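Local coordinates for protein deferrochelatase (Vibrio cholerae, PDB 5DE0) that binds heme b and, as a DyP-type (dye-decolorizing) peroxidase, probably uses hydrogen peroxide to oxidise dyes and other substrates, at residues G53-V58 and H103-D108; Q35-L40 and V58-S63. All blocks are in the same frame, centred on the assembly; numbering follows the deposited sequence.

Interaction 1 (G53-V58 and H103-D108); sequences GAELTV and HATRHD
Thr57 meets His103 twice, through its backbone N and its hydroxyl. The carbonyl His103 O accepts both. Thr57 N lies 3.2 Å from His103 O in a bent bond, with an N-H...O angle of 141°. Thr57 OG1 is 3.0 Å from His103 O and sits in the carbonyl plane, on a lone pair. With chi1 at 62°, OG1 lies between the backbone N and the carbonyl carbon, which also sets it over the centre of the imidazole face of His103. The ring's polar atoms have their own partners. His103 NE2 bonds the carbonyl of Ala10. Water 1 lies at the ring edge, 3.0 Å from His103 ND1, and donates to Glu55 O. Further along, Thr105 N gives Ala54 O a nearly straight bond of 2.9 Å (173°). Thr105 OG1 donates to Gly53 O, but the modelled 2.5 Å is very short and doubtful. Leu56 CD1 touches Ala104 CB at 3.9 Å. Within 103-108, Arg106 holds Asp108 side-on, NE to OD1 and NH2 to OD2; OD2 also accepts from Leu137 N of the second subunit. The contact ties the loop entering strand 57-62 to the end of neighbouring strand 98-104 and the following turn, in the ferredoxin-like antiparallel sheet of the DyP-type peroxidase N-terminal half.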
loop_
_atom_site.group_PDB
_atom_site.type_symbol
_atom_site.label_atom_id
_atom_site.label_comp_id
_atom_site.label_asym_id
_atom_site.label_seq_id
_atom_site.Cartn_x
_atom_site.Cartn_y
_atom_site.Cartn_z
ATOM N N GLY B 53 12.351 -2.695 17.474
ATOM C CA GLY B 53 11.339 -1.667 17.306
ATOM C C GLY B 53 10.247 -2.039 16.320
ATOM O O GLY B 53 9.212 -1.374 16.251
ATOM N N ALA B 54 10.477 -3.104 15.557
ATOM C CA ALA B 54 9.520 -3.543 14.546
ATOM C C ALA B 54 8.199 -3.967 15.175
ATOM O O ALA B 54 7.128 -3.657 14.652
ATOM C CB ALA B 54 10.100 -4.680 13.734
ATOM N N GLU B 55 8.293 -4.677 16.298
ATOM C CA GLU B 55 7.128 -5.185 17.016
ATOM C C GLU B 55 6.200 -5.963 16.086
ATOM O O GLU B 55 4.976 -5.856 16.177
ATOM C CB GLU B 55 6.375 -4.039 17.697
ATOM C CG GLU B 55 7.205 -3.310 18.750
ATOM C CD GLU B 55 6.429 -2.226 19.472
ATOM O OE1 GLU B 55 5.240 -2.018 19.145
ATOM O OE2 GLU B 55 7.011 -1.580 20.370
ATOM N N LEU B 56 6.799 -6.741 15.189
ATOM C CA LEU B 56 6.044 -7.550 14.241
ATOM C C LEU B 56 5.290 -8.664 14.957
ATOM O O LEU B 56 5.860 -9.390 15.773
ATOM C CB LEU B 56 6.974 -8.138 13.178
ATOM C CG LEU B 56 6.325 -9.061 12.144
ATOM C CD1 LEU B 56 5.370 -8.290 11.242
ATOM C CD2 LEU B 56 7.390 -9.771 11.326
ATOM N N THR B 57 4.002 -8.784 14.654
ATOM C CA THR B 57 3.159 -9.806 15.260
ATOM C C THR B 57 2.441 -10.602 14.181
ATOM O O THR B 57 2.407 -10.194 13.022
ATOM C CB THR B 57 2.120 -9.192 16.209
ATOM O OG1 THR B 57 1.255 -8.323 15.469
ATOM C CG2 THR B 57 2.802 -8.400 17.314
ATOM N N VAL B 58 1.865 -11.738 14.559
ATOM C CA VAL B 58 1.164 -12.580 13.597
ATOM C C VAL B 58 0.068 -13.408 14.269
ATOM O O VAL B 58 0.189 -13.797 15.431
ATOM C CB VAL B 58 2.152 -13.522 12.856
ATOM C CG1 VAL B 58 2.761 -14.535 13.816
ATOM C CG2 VAL B 58 1.470 -14.221 11.685
ATOM N N HIS B 103 0.529 -7.185 12.205
ATOM C CA HIS B 103 0.640 -5.738 12.351
ATOM C C HIS B 103 1.973 -5.376 12.998
ATOM O O HIS B 103 2.467 -6.100 13.861
ATOM C CB HIS B 103 -0.538 -5.163 13.156
ATOM C CG HIS B 103 -0.634 -5.672 14.562
ATOM N ND1 HIS B 103 0.171 -5.207 15.580
ATOM C CD2 HIS B 103 -1.458 -6.588 15.122
ATOM C CE1 HIS B 103 -0.145 -5.825 16.704
ATOM N NE2 HIS B 103 -1.129 -6.668 16.454
ATOM N N ALA B 104 2.555 -4.262 12.563
ATOM C CA ALA B 104 3.880 -3.855 13.025
ATOM C C ALA B 104 4.055 -2.341 12.961
ATOM O O ALA B 104 3.167 -1.622 12.504
ATOM C CB ALA B 104 4.960 -4.545 12.203
ATOM N N THR B 105 5.210 -1.863 13.417
ATOM C CA THR B 105 5.497 -0.432 13.420
ATOM C C THR B 105 6.079 0.019 12.084
ATOM O O THR B 105 6.355 1.204 11.888
ATOM C CB THR B 105 6.473 -0.047 14.553
ATOM O OG1 THR B 105 7.718 -0.733 14.373
ATOM C CG2 THR B 105 5.889 -0.414 15.909
ATOM N N ARG B 106 6.263 -0.928 11.170
ATOM C CA ARG B 106 6.743 -0.607 9.828
ATOM C C ARG B 106 6.039 -1.462 8.778
ATOM O O ARG B 106 5.634 -2.595 9.047
ATOM C CB ARG B 106 8.265 -0.777 9.740
ATOM C CG ARG B 106 8.808 -1.978 10.492
ATOM C CD ARG B 106 10.328 -1.929 10.607
ATOM N NE ARG B 106 10.996 -2.178 9.332
ATOM C CZ ARG B 106 12.286 -2.478 9.214
ATOM N NH1 ARG B 106 13.049 -2.569 10.296
ATOM N NH2 ARG B 106 12.817 -2.692 8.018
ATOM N N HIS B 107 5.900 -0.906 7.580
ATOM C CA HIS B 107 5.116 -1.527 6.519
ATOM C C HIS B 107 5.882 -2.608 5.759
ATOM O O HIS B 107 5.317 -3.644 5.411
ATOM C CB HIS B 107 4.629 -0.450 5.544
ATOM C CG HIS B 107 3.992 -0.992 4.302
ATOM N ND1 HIS B 107 2.645 -1.268 4.216
ATOM C CD2 HIS B 107 4.518 -1.307 3.095
ATOM C CE1 HIS B 107 2.369 -1.731 3.010
ATOM N NE2 HIS B 107 3.488 -1.765 2.310
ATOM N N ASP B 108 7.165 -2.363 5.504
ATOM C CA ASP B 108 7.957 -3.229 4.632
ATOM C C ASP B 108 8.056 -4.673 5.131
ATOM O O ASP B 108 7.994 -5.612 4.336
ATOM C CB ASP B 108 9.363 -2.646 4.443
ATOM C CG ASP B 108 10.140 -2.546 5.743
ATOM O OD1 ASP B 108 9.519 -2.294 6.800
ATOM O OD2 ASP B 108 11.375 -2.722 5.704
HETATM O O HOH W 1 2.771 -3.834 16.150
#

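Interaction 2 (Q35-L40 and V58-S63); sequences QALKAL and VSVAFS
The last turn of helix 30-38 and the start of the next helix, at Leu40, lie over strand 57-62. This is helix-on-sheet packing in the ferredoxin-like fold, where the helical connection after the first strand lies on a face of the antiparallel sheet. The two backbones are well separated. The CA atoms of Leu37 and Val60 are 7.2 Å apart, and those of Leu40 and Val58 are 7.6 Å apart. The pairing runs in opposite senses: the helical segment advances as the strand partner falls back. No hydrogen bond links the segments. Between the two helices the chain turns, and Leu40 N bonds back to Leu37 O.

Along the strand, Val58 and Val60 point toward the helical side. Ser59 and Ala61 point the other way and meet strand 281-291 of the C-terminal half. From the helical side, Leu37 and Leu40 reach down to the strand. Both have CG anti to the carbonyl carbon, chi1 -67° and -74°, and both continue with chi2 extended. Leu37 CB comes within 4.3 Å of Val60 CG1, while its CD1 goes on to the Phe62 ring. Leu37 and Phe62 approach from opposite directions, and CD1 lies 3.7 Å from Phe62 CE2. Leu37 also rests on Val98 and Ile100 of the adjacent strand, and the Phe62 ring meets Phe70 edge-to-face. Leu40 takes the other end of the contact. Its CB reaches Val58 CG2 at a loose 4.5 Å. Its chain crosses Val60 at about a right angle, with Leu40 CD1 3.8 Å from Val60 CG2.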
loop_
_atom_site.group_PDB
_atom_site.type_symbol
_atom_site.label_atom_id
_atom_site.label_comp_id
_atom_site.label_asym_id
_atom_site.label_seq_id
_atom_site.Cartn_x
_atom_site.Cartn_y
_atom_site.Cartn_z
ATOM N N GLN B 35 2.339 -26.674 7.141
ATOM C CA GLN B 35 3.680 -26.544 7.698
ATOM C C GLN B 35 4.201 -25.124 7.535
ATOM O O GLN B 35 4.751 -24.545 8.472
ATOM C CB GLN B 35 4.644 -27.531 7.033
ATOM C CG GLN B 35 4.428 -28.981 7.429
ATOM C CD GLN B 35 5.493 -29.902 6.861
ATOM O OE1 GLN B 35 6.469 -29.448 6.264
ATOM N NE2 GLN B 35 5.310 -31.205 7.045
ATOM N N ALA B 36 4.028 -24.574 6.337
ATOM C CA ALA B 36 4.468 -23.216 6.040
ATOM C C ALA B 36 3.745 -22.186 6.906
ATOM O O ALA B 36 4.320 -21.161 7.272
ATOM C CB ALA B 36 4.260 -22.908 4.570
ATOM N N LEU B 37 2.486 -22.458 7.233
ATOM C CA LEU B 37 1.715 -21.561 8.091
ATOM C C LEU B 37 2.193 -21.646 9.537
ATOM O O LEU B 37 2.244 -20.641 10.248
ATOM C CB LEU B 37 0.221 -21.883 8.007
ATOM C CG LEU B 37 -0.450 -21.609 6.659
ATOM C CD1 LEU B 37 -1.893 -22.080 6.675
ATOM C CD2 LEU B 37 -0.371 -20.133 6.305
ATOM N N LYS B 38 2.544 -22.854 9.966
ATOM C CA LYS B 38 3.047 -23.072 11.317
ATOM C C LYS B 38 4.399 -22.409 11.539
ATOM O O LYS B 38 4.754 -22.068 12.668
ATOM C CB LYS B 38 3.173 -24.565 11.612
ATOM C CG LYS B 38 1.864 -25.304 11.759
ATOM C CD LYS B 38 2.130 -26.723 12.227
ATOM C CE LYS B 38 0.861 -27.537 12.264
ATOM N NZ LYS B 38 1.110 -28.895 12.821
ATOM N N ALA B 39 5.158 -22.247 10.459
ATOM C CA ALA B 39 6.512 -21.716 10.543
ATOM C C ALA B 39 6.527 -20.191 10.542
ATOM O O ALA B 39 7.588 -19.574 10.653
ATOM C CB ALA B 39 7.357 -22.252 9.395
ATOM N N LEU B 40 5.350 -19.586 10.415
ATOM C CA LEU B 40 5.239 -18.129 10.422
ATOM C C LEU B 40 5.668 -17.486 11.751
ATOM O O LEU B 40 6.421 -16.510 11.729
ATOM C CB LEU B 40 3.812 -17.701 10.062
ATOM C CG LEU B 40 3.432 -17.843 8.589
ATOM C CD1 LEU B 40 2.009 -17.366 8.345
ATOM C CD2 LEU B 40 4.415 -17.075 7.717
ATOM N N VAL B 58 1.865 -11.738 14.559
ATOM C CA VAL B 58 1.164 -12.580 13.597
ATOM C C VAL B 58 0.068 -13.408 14.269
ATOM O O VAL B 58 0.189 -13.797 15.431
ATOM C CB VAL B 58 2.152 -13.522 12.856
ATOM C CG1 VAL B 58 2.761 -14.535 13.816
ATOM C CG2 VAL B 58 1.470 -14.221 11.685
ATOM N N SER B 59 -1.016 -13.648 13.537
ATOM C CA SER B 59 -2.063 -14.557 13.981
ATOM C C SER B 59 -2.638 -15.318 12.792
ATOM O O SER B 59 -3.167 -14.715 11.857
ATOM C CB SER B 59 -3.173 -13.800 14.709
ATOM O OG SER B 59 -4.192 -14.690 15.125
ATOM N N VAL B 60 -2.523 -16.642 12.831
ATOM C CA VAL B 60 -3.018 -17.492 11.756
ATOM C C VAL B 60 -4.345 -18.130 12.148
ATOM O O VAL B 60 -4.456 -18.750 13.208
ATOM C CB VAL B 60 -2.007 -18.597 11.398
ATOM C CG1 VAL B 60 -2.531 -19.437 10.247
ATOM C CG2 VAL B 60 -0.656 -17.985 11.049
ATOM N N ALA B 61 -5.347 -17.982 11.287
ATOM C CA ALA B 61 -6.686 -18.483 11.586
ATOM C C ALA B 61 -7.261 -19.289 10.425
ATOM O O ALA B 61 -6.923 -19.055 9.263
ATOM C CB ALA B 61 -7.608 -17.333 11.937
ATOM N N PHE B 62 -8.139 -20.234 10.748
ATOM C CA PHE B 62 -8.706 -21.123 9.741
ATOM C C PHE B 62 -10.230 -21.064 9.737
ATOM O O PHE B 62 -10.851 -20.917 10.794
ATOM C CB PHE B 62 -8.246 -22.560 9.983
ATOM C CG PHE B 62 -6.757 -22.714 10.078
ATOM C CD1 PHE B 62 -6.120 -22.687 11.309
ATOM C CD2 PHE B 62 -5.990 -22.888 8.936
ATOM C CE1 PHE B 62 -4.740 -22.830 11.396
ATOM C CE2 PHE B 62 -4.614 -23.031 9.021
ATOM C CZ PHE B 62 -3.992 -23.002 10.251
ATOM N N SER B 63 -10.826 -21.185 8.553
ATOM C CA SER B 63 -12.278 -21.148 8.420
ATOM C C SER B 63 -12.922 -22.469 8.830
ATOM O O SER B 63 -12.231 -23.460 9.048
ATOM C CB SER B 63 -12.673 -20.806 6.986
ATOM O OG SER B 63 -12.331 -21.851 6.094
#

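From the N terminus, strand 18-26 leads into helix 30-38, the first element used here. Interaction 2 starts at residues 35-40. The chain then passes through helix 40-50 to 53-58, where interaction 1 begins. At 58-63 interaction 2 closes its loop, which has 17 residues between its segments. Interaction 1 closes later, at 103-108, across 44 residues. The two loops therefore cross, and Val58 belongs to both. Interaction 2 ties the first helical connection to the face of strand 57-62. Interaction 1 ties the entry of that strand to the end of its sheet neighbour, 98-104. Their centres are about 17 Å apart.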